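Local coordinates for protein acyl-coenzyme A oxidase (Caenorhabditis elegans, PDB 5K3J) that catalyses the first, FAD-dependent step of peroxisomal beta-oxidation, desaturating the CoA-bound side chains of ascaroside pheromone precursors with release of hydrogen peroxide, at residues A[14-19]-A[317-322]; A[321-326]-A[333-338]; A[122-127]-A[285-290]. One frame throughout, in Å; residues are numbered along the deposited sequence.

Contact 1. Residues A[14-19]-A[317-322]. With FAD (flavin-adenine dinucleotide), chain G.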
# COMPACT_ATOMS: atom_id res chain seq x y z
N LEU A 14 -13.77 -25.86 0.70
CA LEU A 14 -12.65 -25.90 -0.23
C LEU A 14 -12.60 -27.21 -1.01
O LEU A 14 -12.10 -27.25 -2.14
CB LEU A 14 -11.33 -25.70 0.51
CG LEU A 14 -10.96 -24.26 0.88
CD1 LEU A 14 -9.48 -24.13 1.17
CD2 LEU A 14 -11.37 -23.30 -0.23
N LEU A 15 -13.10 -28.28 -0.40
CA LEU A 15 -13.10 -29.59 -1.06
C LEU A 15 -13.95 -29.58 -2.32
O LEU A 15 -13.58 -30.17 -3.33
CB LEU A 15 -13.60 -30.67 -0.10
CG LEU A 15 -13.60 -32.09 -0.69
CD1 LEU A 15 -12.20 -32.48 -1.13
CD2 LEU A 15 -14.16 -33.10 0.30
N GLU A 16 -15.08 -28.89 -2.26
CA GLU A 16 -16.01 -28.85 -3.38
C GLU A 16 -15.52 -27.87 -4.45
O GLU A 16 -15.94 -27.94 -5.60
CB GLU A 16 -17.42 -28.47 -2.92
CG GLU A 16 -17.62 -27.00 -2.59
CD GLU A 16 -19.06 -26.67 -2.26
OE1 GLU A 16 -19.88 -27.61 -2.14
OE2 GLU A 16 -19.38 -25.47 -2.12
N GLU A 17 -14.62 -26.97 -4.06
CA GLU A 17 -13.98 -26.05 -4.99
C GLU A 17 -12.88 -26.75 -5.78
O GLU A 17 -12.63 -26.43 -6.94
CB GLU A 17 -13.40 -24.85 -4.24
CG GLU A 17 -14.45 -23.89 -3.69
CD GLU A 17 -15.12 -23.06 -4.77
OE1 GLU A 17 -14.55 -22.94 -5.87
OE2 GLU A 17 -16.21 -22.51 -4.50
N ARG A 18 -12.23 -27.72 -5.15
CA ARG A 18 -11.12 -28.44 -5.76
C ARG A 18 -11.60 -29.62 -6.60
O ARG A 18 -10.89 -30.10 -7.47
CB ARG A 18 -10.14 -28.91 -4.69
CG ARG A 18 -9.39 -27.77 -4.01
CD ARG A 18 -8.68 -28.22 -2.75
NE ARG A 18 -7.92 -27.13 -2.16
CZ ARG A 18 -7.35 -27.17 -0.96
NH1 ARG A 18 -7.45 -28.26 -0.20
NH2 ARG A 18 -6.67 -26.12 -0.51
N ARG A 19 -12.82 -30.07 -6.32
CA ARG A 19 -13.44 -31.12 -7.11
C ARG A 19 -13.79 -30.58 -8.50
O ARG A 19 -14.06 -31.34 -9.43
CB ARG A 19 -14.69 -31.67 -6.41
CG ARG A 19 -14.84 -33.18 -6.46
CD ARG A 19 -14.17 -33.85 -5.27
NE ARG A 19 -12.91 -34.49 -5.63
CZ ARG A 19 -12.31 -35.41 -4.88
NH1 ARG A 19 -11.16 -35.95 -5.27
NH2 ARG A 19 -12.87 -35.81 -3.74
N VAL A 317 -14.43 -19.56 1.23
CA VAL A 317 -14.91 -19.95 2.55
C VAL A 317 -15.87 -18.90 3.09
O VAL A 317 -17.00 -19.21 3.47
CB VAL A 317 -13.76 -20.13 3.55
CG1 VAL A 317 -14.31 -20.38 4.95
CG2 VAL A 317 -12.83 -21.26 3.10
N ARG A 318 -15.39 -17.66 3.12
CA ARG A 318 -16.19 -16.52 3.58
C ARG A 318 -17.52 -16.42 2.85
O ARG A 318 -17.57 -16.05 1.68
CB ARG A 318 -15.41 -15.22 3.41
CG ARG A 318 -16.20 -13.95 3.71
CD ARG A 318 -16.60 -13.90 5.17
NE ARG A 318 -16.92 -12.54 5.61
CZ ARG A 318 -17.04 -12.20 6.89
NH1 ARG A 318 -16.86 -13.11 7.84
NH2 ARG A 318 -17.33 -10.94 7.22
N ARG A 319 -18.60 -16.76 3.55
CA ARG A 319 -19.93 -16.55 3.00
C ARG A 319 -20.52 -15.26 3.55
O ARG A 319 -20.54 -15.04 4.76
CB ARG A 319 -20.84 -17.74 3.33
CG ARG A 319 -20.35 -19.07 2.78
CD ARG A 319 -21.31 -20.17 3.18
NE ARG A 319 -20.94 -21.47 2.62
CZ ARG A 319 -21.34 -21.91 1.43
NH1 ARG A 319 -22.12 -21.15 0.66
NH2 ARG A 319 -20.95 -23.10 1.00
N GLN A 320 -20.99 -14.40 2.66
CA GLN A 320 -21.54 -13.11 3.06
C GLN A 320 -22.50 -12.56 2.01
O GLN A 320 -22.16 -12.48 0.83
CB GLN A 320 -20.42 -12.11 3.31
CG GLN A 320 -20.19 -11.79 4.78
CD GLN A 320 -21.11 -10.69 5.28
OE1 GLN A 320 -21.74 -9.99 4.48
NE2 GLN A 320 -21.18 -10.52 6.59
N GLY A 321 -23.70 -12.18 2.45
CA GLY A 321 -24.71 -11.67 1.55
C GLY A 321 -25.53 -12.80 0.97
O GLY A 321 -25.20 -13.97 1.15
N HIS A 322 -26.59 -12.45 0.25
CA HIS A 322 -27.45 -13.45 -0.38
C HIS A 322 -27.54 -13.24 -1.89
O HIS A 322 -27.56 -12.10 -2.37
CB HIS A 322 -28.86 -13.42 0.23
CG HIS A 322 -28.95 -14.05 1.58
ND1 HIS A 322 -29.05 -15.42 1.76
CD2 HIS A 322 -28.97 -13.51 2.82
CE1 HIS A 322 -29.13 -15.69 3.05
NE2 HIS A 322 -29.08 -14.55 3.72
PA FAD G . -16.96 -8.81 3.91
O1A FAD G . -18.41 -8.36 4.08
O2A FAD G . -16.82 -10.23 4.37
O5B FAD G . -16.54 -8.70 2.36
C5B FAD G . -15.29 -9.28 1.95
C4B FAD G . -15.27 -9.36 0.39
O4B FAD G . -16.41 -9.83 -0.03
C3B FAD G . -15.15 -7.95 -0.21
O3B FAD G . -14.38 -7.99 -1.30
C2B FAD G . -16.61 -7.57 -0.60
O2B FAD G . -16.60 -6.66 -1.79
C1B FAD G . -17.14 -8.70 -0.91
N9A FAD G . -18.54 -8.69 -0.62
C8A FAD G . -19.13 -9.05 0.54
N7A FAD G . -20.47 -8.90 0.38
C5A FAD G . -20.71 -8.45 -0.88
C6A FAD G . -21.88 -8.14 -1.55
N6A FAD G . -23.27 -8.15 -1.21
N1A FAD G . -21.84 -7.70 -2.81
C2A FAD G . -20.64 -7.57 -3.45
N3A FAD G . -19.48 -7.88 -2.79
C4A FAD G . -19.53 -8.32 -1.50
N1 FAD G . -16.56 -3.28 13.46
C2 FAD G . -17.29 -2.83 14.64
O2 FAD G . -18.42 -3.25 14.84
N3 FAD G . -16.69 -1.88 15.57
C4 FAD G . -15.38 -1.40 15.34
O4 FAD G . -14.86 -0.59 16.13
C4X FAD G . -14.62 -1.85 14.14
N5 FAD G . -13.29 -1.36 13.89
C5X FAD G . -12.55 -1.81 12.71
C6 FAD G . -11.25 -1.32 12.48
C7 FAD G . -10.54 -1.75 11.34
C7M FAD G . -9.15 -1.10 11.30
C8 FAD G . -11.12 -2.66 10.45
C8M FAD G . -10.43 -3.18 9.20
C9 FAD G . -12.42 -3.15 10.68
C9A FAD G . -13.14 -2.72 11.81
N10 FAD G . -14.50 -3.22 12.06
C10 FAD G . -15.23 -2.79 13.22
C1' FAD G . -15.13 -4.19 11.13
C2' FAD G . -15.57 -3.50 9.84
O2' FAD G . -16.57 -2.58 10.13
C3' FAD G . -16.12 -4.55 8.91
O3' FAD G . -15.13 -5.52 8.69
C4' FAD G . -16.52 -3.92 7.60
O4' FAD G . -17.57 -3.02 7.82
C5' FAD G . -16.96 -5.02 6.66
O5' FAD G . -15.94 -6.00 6.59
P FAD G . -16.33 -7.53 6.31
O1P FAD G . -15.49 -8.43 7.22
O2P FAD G . -17.78 -7.76 6.57
O3P FAD G . -16.02 -7.87 4.80
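Leu14 overlaps Val317 at their branched ends: the CD2 methyl of Leu14 lies 4.2 Å from the CG2 methyl of Val317, and the two side chains meet at a slant with both residues buried. The contact places the N-terminal helix 12-18 against the loop that follows helix 287-315, in the C-alpha1 domain of the acyl-CoA oxidase fold, and this loop supplies Arg318 to the FAD site. CG2 of Val317 stands beside the backbone N, with CG1 anti to that nitrogen (chi1 173°), and this turns CG2 to the leucine.

Two residues further on, a polar approach joins the segments. Glu16 OE2 and Arg319 NH2 are 4.2 Å apart, opposite charges that probably attract, though beyond salt-bridge distance, and the carboxylate comes to the guanidinium obliquely. Each has a firmer partner elsewhere: Glu16 pairs with Lys331, which also bridges to Glu17, and Arg319 pairs with Glu13 and gives its NH1 to the carbonyl of Glu329. The charges thus form a network between the helix and the loop.

The neighbouring Arg318 leaves this interface for the FAD. Its NH1 is bonded to Tyr627 OH, with a weak additional tie to the carbonyl of Leu152 of the second subunit. NE and NH2 serve the diphosphate: FAD O2A lies in the guanidinium plane at its edge and accepts from Arg318 NE at 2.6 Å (N-H...O 150°). Arg318 NH2 donates to the same FAD O2A at 3.0 Å. A further, weak bond of 3.3 Å runs from Arg318 NH2 to FAD O2P.

Contact 2. Residues A[321-326]-A[333-338]. With FAD (flavin-adenine dinucleotide), chain G.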
# COMPACT_ATOMS: atom_id res chain seq x y z
N GLY A 321 -23.70 -12.18 2.45
CA GLY A 321 -24.71 -11.67 1.55
C GLY A 321 -25.53 -12.80 0.97
O GLY A 321 -25.20 -13.97 1.15
N HIS A 322 -26.59 -12.45 0.25
CA HIS A 322 -27.45 -13.45 -0.38
C HIS A 322 -27.54 -13.24 -1.89
O HIS A 322 -27.56 -12.10 -2.37
CB HIS A 322 -28.86 -13.42 0.23
CG HIS A 322 -28.95 -14.05 1.58
ND1 HIS A 322 -29.05 -15.42 1.76
CD2 HIS A 322 -28.97 -13.51 2.82
CE1 HIS A 322 -29.13 -15.69 3.05
NE2 HIS A 322 -29.08 -14.55 3.72
N LEU A 323 -27.58 -14.34 -2.64
CA LEU A 323 -27.88 -14.27 -4.06
C LEU A 323 -29.35 -14.65 -4.29
O LEU A 323 -30.25 -14.04 -3.71
CB LEU A 323 -26.96 -15.18 -4.87
CG LEU A 323 -25.61 -14.56 -5.27
CD1 LEU A 323 -24.82 -15.50 -6.17
CD2 LEU A 323 -25.84 -13.21 -5.95
N ASP A 324 -29.58 -15.66 -5.12
CA ASP A 324 -30.93 -16.15 -5.38
C ASP A 324 -31.47 -16.92 -4.18
O ASP A 324 -32.44 -16.50 -3.55
CB ASP A 324 -30.96 -17.03 -6.64
CG ASP A 324 -31.38 -16.25 -7.88
OD1 ASP A 324 -32.16 -15.29 -7.74
OD2 ASP A 324 -30.93 -16.61 -8.99
N ASP A 325 -30.84 -18.06 -3.88
CA ASP A 325 -31.16 -18.82 -2.68
C ASP A 325 -31.01 -17.93 -1.45
O ASP A 325 -29.90 -17.54 -1.10
CB ASP A 325 -30.27 -20.07 -2.56
CG ASP A 325 -30.50 -20.84 -1.28
OD1 ASP A 325 -29.70 -21.75 -0.97
OD2 ASP A 325 -31.47 -20.53 -0.56
N LYS A 326 -32.13 -17.59 -0.82
CA LYS A 326 -32.12 -16.67 0.30
C LYS A 326 -32.10 -17.40 1.64
O LYS A 326 -32.32 -16.80 2.69
CB LYS A 326 -33.30 -15.71 0.22
CG LYS A 326 -33.13 -14.66 -0.87
CD LYS A 326 -34.21 -13.58 -0.87
CE LYS A 326 -35.14 -13.68 0.34
NZ LYS A 326 -36.27 -14.63 0.13
N LEU A 333 -16.68 -15.26 -3.27
CA LEU A 333 -15.97 -15.45 -4.53
C LEU A 333 -16.95 -15.49 -5.71
O LEU A 333 -16.55 -15.33 -6.86
CB LEU A 333 -15.13 -16.74 -4.48
CG LEU A 333 -14.25 -17.07 -5.70
CD1 LEU A 333 -13.33 -15.91 -6.03
CD2 LEU A 333 -13.47 -18.35 -5.45
N ASP A 334 -18.23 -15.70 -5.42
CA ASP A 334 -19.23 -15.77 -6.48
C ASP A 334 -19.58 -14.40 -7.03
O ASP A 334 -20.00 -14.26 -8.18
CB ASP A 334 -20.49 -16.48 -5.97
CG ASP A 334 -20.33 -17.98 -5.91
OD1 ASP A 334 -19.37 -18.50 -6.51
OD2 ASP A 334 -21.17 -18.65 -5.27
N TYR A 335 -19.42 -13.37 -6.20
CA TYR A 335 -19.70 -12.00 -6.60
C TYR A 335 -18.78 -11.56 -7.74
O TYR A 335 -17.63 -12.00 -7.82
CB TYR A 335 -19.55 -11.04 -5.41
CG TYR A 335 -20.63 -11.19 -4.36
CD1 TYR A 335 -21.97 -11.04 -4.69
CD2 TYR A 335 -20.30 -11.46 -3.04
CE1 TYR A 335 -22.96 -11.16 -3.73
CE2 TYR A 335 -21.28 -11.58 -2.07
CZ TYR A 335 -22.61 -11.43 -2.43
OH TYR A 335 -23.60 -11.56 -1.48
N GLN A 336 -19.28 -10.69 -8.60
CA GLN A 336 -18.53 -10.28 -9.78
C GLN A 336 -17.36 -9.37 -9.43
O GLN A 336 -16.25 -9.55 -9.92
CB GLN A 336 -19.45 -9.57 -10.77
CG GLN A 336 -18.79 -9.23 -12.08
CD GLN A 336 -19.75 -8.62 -13.07
OE1 GLN A 336 -20.05 -7.43 -13.00
NE2 GLN A 336 -20.25 -9.43 -13.99
N THR A 337 -17.63 -8.38 -8.57
CA THR A 337 -16.59 -7.47 -8.10
C THR A 337 -15.41 -8.22 -7.48
O THR A 337 -14.26 -7.82 -7.64
CB THR A 337 -17.15 -6.48 -7.06
OG1 THR A 337 -17.75 -7.21 -5.98
CG2 THR A 337 -18.20 -5.57 -7.68
N GLN A 338 -15.72 -9.29 -6.76
CA GLN A 338 -14.69 -10.10 -6.11
C GLN A 338 -13.87 -10.90 -7.11
O GLN A 338 -12.66 -11.04 -6.95
CB GLN A 338 -15.33 -11.04 -5.09
CG GLN A 338 -15.18 -10.58 -3.65
CD GLN A 338 -14.10 -11.34 -2.90
OE1 GLN A 338 -13.75 -12.47 -3.26
NE2 GLN A 338 -13.56 -10.72 -1.86
PA FAD G . -16.96 -8.81 3.91
O1A FAD G . -18.41 -8.36 4.08
O2A FAD G . -16.82 -10.23 4.37
O5B FAD G . -16.54 -8.70 2.36
C5B FAD G . -15.29 -9.28 1.95
C4B FAD G . -15.27 -9.36 0.39
O4B FAD G . -16.41 -9.83 -0.03
C3B FAD G . -15.15 -7.95 -0.21
O3B FAD G . -14.38 -7.99 -1.30
C2B FAD G . -16.61 -7.57 -0.60
O2B FAD G . -16.60 -6.66 -1.79
C1B FAD G . -17.14 -8.70 -0.91
N9A FAD G . -18.54 -8.69 -0.62
C8A FAD G . -19.13 -9.05 0.54
N7A FAD G . -20.47 -8.90 0.38
C5A FAD G . -20.71 -8.45 -0.88
C6A FAD G . -21.88 -8.14 -1.55
N6A FAD G . -23.27 -8.15 -1.21
N1A FAD G . -21.84 -7.70 -2.81
C2A FAD G . -20.64 -7.57 -3.45
N3A FAD G . -19.48 -7.88 -2.79
C4A FAD G . -19.53 -8.32 -1.50
N1 FAD G . -16.56 -3.28 13.46
C2 FAD G . -17.29 -2.83 14.64
O2 FAD G . -18.42 -3.25 14.84
N3 FAD G . -16.69 -1.88 15.57
C4 FAD G . -15.38 -1.40 15.34
O4 FAD G . -14.86 -0.59 16.13
C4X FAD G . -14.62 -1.85 14.14
N5 FAD G . -13.29 -1.36 13.89
C5X FAD G . -12.55 -1.81 12.71
C6 FAD G . -11.25 -1.32 12.48
C7 FAD G . -10.54 -1.75 11.34
C7M FAD G . -9.15 -1.10 11.30
C8 FAD G . -11.12 -2.66 10.45
C8M FAD G . -10.43 -3.18 9.20
C9 FAD G . -12.42 -3.15 10.68
C9A FAD G . -13.14 -2.72 11.81
N10 FAD G . -14.50 -3.22 12.06
C10 FAD G . -15.23 -2.79 13.22
C1' FAD G . -15.13 -4.19 11.13
C2' FAD G . -15.57 -3.50 9.84
O2' FAD G . -16.57 -2.58 10.13
C3' FAD G . -16.12 -4.55 8.91
O3' FAD G . -15.13 -5.52 8.69
C4' FAD G . -16.52 -3.92 7.60
O4' FAD G . -17.57 -3.02 7.82
C5' FAD G . -16.96 -5.02 6.66
O5' FAD G . -15.94 -6.00 6.59
P FAD G . -16.33 -7.53 6.31
O1P FAD G . -15.49 -8.43 7.22
O2P FAD G . -17.78 -7.76 6.57
O3P FAD G . -16.02 -7.87 4.80
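Tyr335 spans the gap between the adenine of FAD and the loop 321-326. Its CB begins beside the pyrimidine part of the adenine, 4.1 Å from FAD N3A, and a chi1 of -70° sets CG beside the backbone N, which lays one ring face against the base. CG of Tyr335 lies near FAD C2A; further along, Tyr335 CE2 faces FAD C5A at 3.4 Å and CZ lies against FAD C6A, with FAD N1A above the ring centre. CE1 of Tyr335 meets CD2 of Leu323 at 4.2 Å, the methyl arriving obliquely while the two side chains run past each other in opposite directions. This same tyrosine is the N-cap residue of helix 336-340 in the C-alpha1 domain, so the start of the helix and one wall of the adenine site are built from a single position. At the tip, OH of Tyr335 rests 3.2 Å from CA of Gly321 and is hydrogen-bonded to the carbonyl of Gln320. Leu323 also touches Asp334, its CD1 against CB, while the Asp334 carboxylate bridges to Arg598. Three residues on from Tyr335, in the helix, Gln338 NE2 reaches the ribose hydroxyl O3B of FAD at 2.9 Å in a nearly straight bond (173°).

Contact 3. Residues A[122-127]-A[285-290]. With 6QA (~{S}-[2-[3-[[(2~{R})-4-[[[(2~{R},3~{S},4~{R},5~{R})-5-(6-aminopurin-9-yl)-4-oxidanyl-3-phosphonooxy-oxolan-2-yl]methoxy-oxidanyl-phosphoryl]oxy-oxidanyl-phosphoryl]oxy-3,3-dimethyl-2-oxidanyl-butanoyl]amino]propanoylamino]ethyl] 5-[(2~{R},3~{R},5~{R},6~{S})-6-methyl-3,5-bis(oxidanyl)oxan-2-yl]oxypentanethioate), chain E.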
# COMPACT_ATOMS: atom_id res chain seq x y z
N LEU A 122 30.65 -10.72 -7.21
CA LEU A 122 31.95 -11.38 -7.26
C LEU A 122 32.05 -12.23 -8.52
O LEU A 122 33.10 -12.28 -9.16
CB LEU A 122 32.17 -12.25 -6.03
CG LEU A 122 32.47 -11.53 -4.71
CD1 LEU A 122 32.45 -12.51 -3.55
CD2 LEU A 122 33.80 -10.80 -4.78
N GLN A 123 30.95 -12.87 -8.89
CA GLN A 123 30.90 -13.72 -10.07
C GLN A 123 31.12 -12.93 -11.35
O GLN A 123 31.81 -13.39 -12.26
CB GLN A 123 29.55 -14.45 -10.14
CG GLN A 123 29.38 -15.52 -9.08
CD GLN A 123 27.98 -16.09 -9.05
OE1 GLN A 123 27.00 -15.37 -9.19
NE2 GLN A 123 27.88 -17.40 -8.86
N SER A 124 30.54 -11.73 -11.41
CA SER A 124 30.55 -10.95 -12.64
C SER A 124 31.64 -9.88 -12.69
O SER A 124 31.93 -9.34 -13.76
CB SER A 124 29.18 -10.28 -12.83
OG SER A 124 28.86 -9.44 -11.74
N GLN A 125 32.26 -9.58 -11.55
CA GLN A 125 33.17 -8.43 -11.49
C GLN A 125 34.54 -8.71 -10.86
O GLN A 125 35.42 -7.85 -10.90
CB GLN A 125 32.49 -7.28 -10.74
CG GLN A 125 31.09 -6.92 -11.23
CD GLN A 125 31.10 -6.21 -12.57
OE1 GLN A 125 32.12 -5.67 -13.00
NE2 GLN A 125 29.94 -6.19 -13.24
N ALA A 126 34.73 -9.88 -10.27
CA ALA A 126 36.01 -10.20 -9.64
C ALA A 126 36.86 -11.13 -10.51
O ALA A 126 36.34 -11.95 -11.26
CB ALA A 126 35.80 -10.83 -8.27
N SER A 127 38.18 -10.98 -10.41
CA SER A 127 39.11 -11.80 -11.19
C SER A 127 39.10 -13.23 -10.67
O SER A 127 38.74 -13.48 -9.52
CB SER A 127 40.53 -11.23 -11.12
OG SER A 127 41.10 -11.44 -9.84
N GLY A 285 29.84 -2.71 -14.82
CA GLY A 285 29.82 -2.87 -13.38
C GLY A 285 28.43 -2.94 -12.79
O GLY A 285 28.24 -3.46 -11.69
N TYR A 286 27.45 -2.42 -13.52
CA TYR A 286 26.07 -2.41 -13.03
C TYR A 286 25.41 -3.78 -13.23
O TYR A 286 24.19 -3.91 -13.07
CB TYR A 286 25.24 -1.33 -13.73
CG TYR A 286 25.72 0.10 -13.56
CD1 TYR A 286 26.77 0.41 -12.71
CD2 TYR A 286 25.11 1.14 -14.26
CE1 TYR A 286 27.21 1.72 -12.56
CE2 TYR A 286 25.54 2.45 -14.11
CZ TYR A 286 26.59 2.73 -13.26
OH TYR A 286 27.01 4.03 -13.12
N SER A 287 26.21 -4.78 -13.58
CA SER A 287 25.69 -6.10 -13.92
C SER A 287 24.89 -6.75 -12.79
O SER A 287 23.95 -7.49 -13.04
CB SER A 287 26.84 -7.03 -14.32
OG SER A 287 26.36 -8.34 -14.57
N GLY A 288 25.29 -6.48 -11.55
CA GLY A 288 24.61 -7.04 -10.40
C GLY A 288 23.18 -6.53 -10.31
O GLY A 288 22.27 -7.26 -9.94
N MET A 289 23.01 -5.26 -10.65
CA MET A 289 21.69 -4.62 -10.63
C MET A 289 20.74 -5.24 -11.64
O MET A 289 19.57 -5.46 -11.35
CB MET A 289 21.83 -3.12 -10.88
CG MET A 289 21.77 -2.27 -9.63
SD MET A 289 22.83 -0.82 -9.76
CE MET A 289 22.46 -0.26 -11.42
N VAL A 290 21.26 -5.51 -12.84
CA VAL A 290 20.45 -6.06 -13.93
C VAL A 290 20.00 -7.48 -13.61
O VAL A 290 18.93 -7.90 -14.04
CB VAL A 290 21.23 -6.01 -15.27
CG1 VAL A 290 20.46 -6.70 -16.39
CG2 VAL A 290 21.54 -4.58 -15.64
P26 6QA E . 24.63 6.82 -14.27
P29 6QA E . 25.38 8.02 -16.93
P50 6QA E . 21.55 7.39 -22.77
O01 6QA E . 13.75 -8.73 -3.84
C02 6QA E . 15.18 -8.70 -4.06
C03 6QA E . 15.67 -7.71 -2.99
O04 6QA E . 16.94 -7.31 -3.21
C05 6QA E . 17.12 -6.33 -4.19
C06 6QA E . 17.79 -5.11 -3.52
C07 6QA E . 18.68 -4.42 -4.58
C08 6QA E . 19.78 -3.64 -3.87
C09 6QA E . 19.74 -2.21 -4.24
S10 6QA E . 21.38 -1.53 -4.81
C11 6QA E . 21.30 -0.67 -6.41
C12 6QA E . 19.93 -0.28 -6.88
N13 6QA E . 19.98 1.09 -7.24
C14 6QA E . 19.75 1.51 -8.61
C15 6QA E . 19.80 3.04 -8.98
C16 6QA E . 20.88 3.22 -10.09
N17 6QA E . 20.40 4.08 -11.19
C18 6QA E . 21.40 4.77 -12.01
C19 6QA E . 20.94 5.66 -13.15
O20 6QA E . 19.53 5.79 -13.10
C21 6QA E . 21.35 5.08 -14.54
C22 6QA E . 20.91 6.23 -15.55
C23 6QA E . 20.61 3.72 -14.76
C24 6QA E . 22.84 4.83 -14.73
O25 6QA E . 23.53 6.00 -15.21
O27 6QA E . 24.01 7.43 -13.00
O28 6QA E . 25.27 8.05 -15.27
O30 6QA E . 26.87 7.89 -17.28
O31 6QA E . 24.44 6.77 -17.54
C32 6QA E . 23.45 6.98 -18.47
C33 6QA E . 24.01 6.48 -19.87
O34 6QA E . 24.64 5.38 -19.74
C35 6QA E . 23.83 4.19 -20.51
N36 6QA E . 23.59 3.09 -19.56
C37 6QA E . 23.16 3.23 -18.30
N38 6QA E . 23.05 2.04 -17.71
C39 6QA E . 23.43 1.09 -18.61
C40 6QA E . 23.78 1.75 -19.79
N41 6QA E . 24.20 1.02 -20.86
C42 6QA E . 24.27 -0.30 -20.78
N43 6QA E . 23.95 -0.98 -19.65
C44 6QA E . 23.53 -0.33 -18.57
N45 6QA E . 23.18 -1.07 -17.35
C46 6QA E . 22.74 4.70 -20.99
O47 6QA E . 22.62 4.40 -22.45
C48 6QA E . 22.80 6.21 -20.78
O49 6QA E . 22.95 6.89 -21.98
O51 6QA E . 21.52 8.89 -22.81
O52 6QA E . 20.31 6.86 -22.02
O53 6QA E . 21.52 6.81 -24.16
O54 6QA E . 24.86 9.33 -17.48
O55 6QA E . 25.76 5.89 -13.86
O56 6QA E . 22.57 4.64 -11.77
O57 6QA E . 19.53 0.73 -9.47
O58 6QA E . 18.67 -1.62 -4.12
O59 6QA E . 15.62 -8.30 -1.66
C60 6QA E . 16.38 -9.52 -1.58
C61 6QA E . 16.26 -9.90 -0.12
C62 6QA E . 15.84 -10.57 -2.58
C63 6QA E . 15.77 -10.05 -3.96
O64 6QA E . 16.73 -11.74 -2.58
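Gln125 lays its side-chain amide against the start of helix 287-315: NE2 is 3.3 Å from CA of Gly285 and 3.4 Å from CB of Ser287. The chain gets there by a fold in the middle, CG standing anti to the carbonyl carbon and chi2 turning it to -73°, so the amide curls over the helix start instead of extending beyond it. One residue back, CB of Ser124 meets OG of Ser287 at 3.8 Å. No hydrogen bond joins the two segments; they touch by van der Waals contact, and Gln125 NE2, Ser124 OG and Ser287 OG are satisfied elsewhere.

Partners outside the two segments help to position these groups. NE2 of Gln125 donates to the carbonyl of Ile284, immediately before Gly285, which ties helix 112-125 to the backbone leading into the second helix. Ser287 OG is hydrogen-bonded to Tyr363 OH, and Ser124 OG returns to the carbonyl of Pro120 in its own helix, while the Ser124 carbonyl accepts from His267 NE2.

Behind this interface the second segment turns to the ascaroside-CoA. Tyr286, the N-cap residue of helix 287-315, directs its CB away from Gln125. Its hydroxyl points at the phosphate oxygen O55, in the ring plane at its edge; the two are modelled implausibly close, so a hydrogen bond is probable but its length doubtful. Further on, Met289, bent at chi2 and chi3, places CG 3.6 Å from 6QA C11, the pantetheine carbon next to the thioester sulfur. Lys283, just upstream, also bonds the ligand. The junction of the N-terminal helical domain with the C-alpha1 domain thus backs the helix start whose Tyr286 and Met289 line the acyl-CoA site of this oxidase.

Contacts 1 and 2 adjoin: their centres are about 11 Å apart, they share Gly321 and His322, and both touch the same FAD and the second subunit. Contact 3 lies on the opposite side of the chain's centre, its centre about 49 Å from that of contact 1 and 53 Å from that of contact 2. Along the sequence it falls inside the span closed by contact 1 and is complete before contact 2 opens. Helix 287-315 links the regions: contact 3 holds its start, at the ascaroside-CoA, and the loop after its end carries contacts 1 and 2. One long helix thus runs between a substrate site and an FAD site shared between the subunits of the dimer.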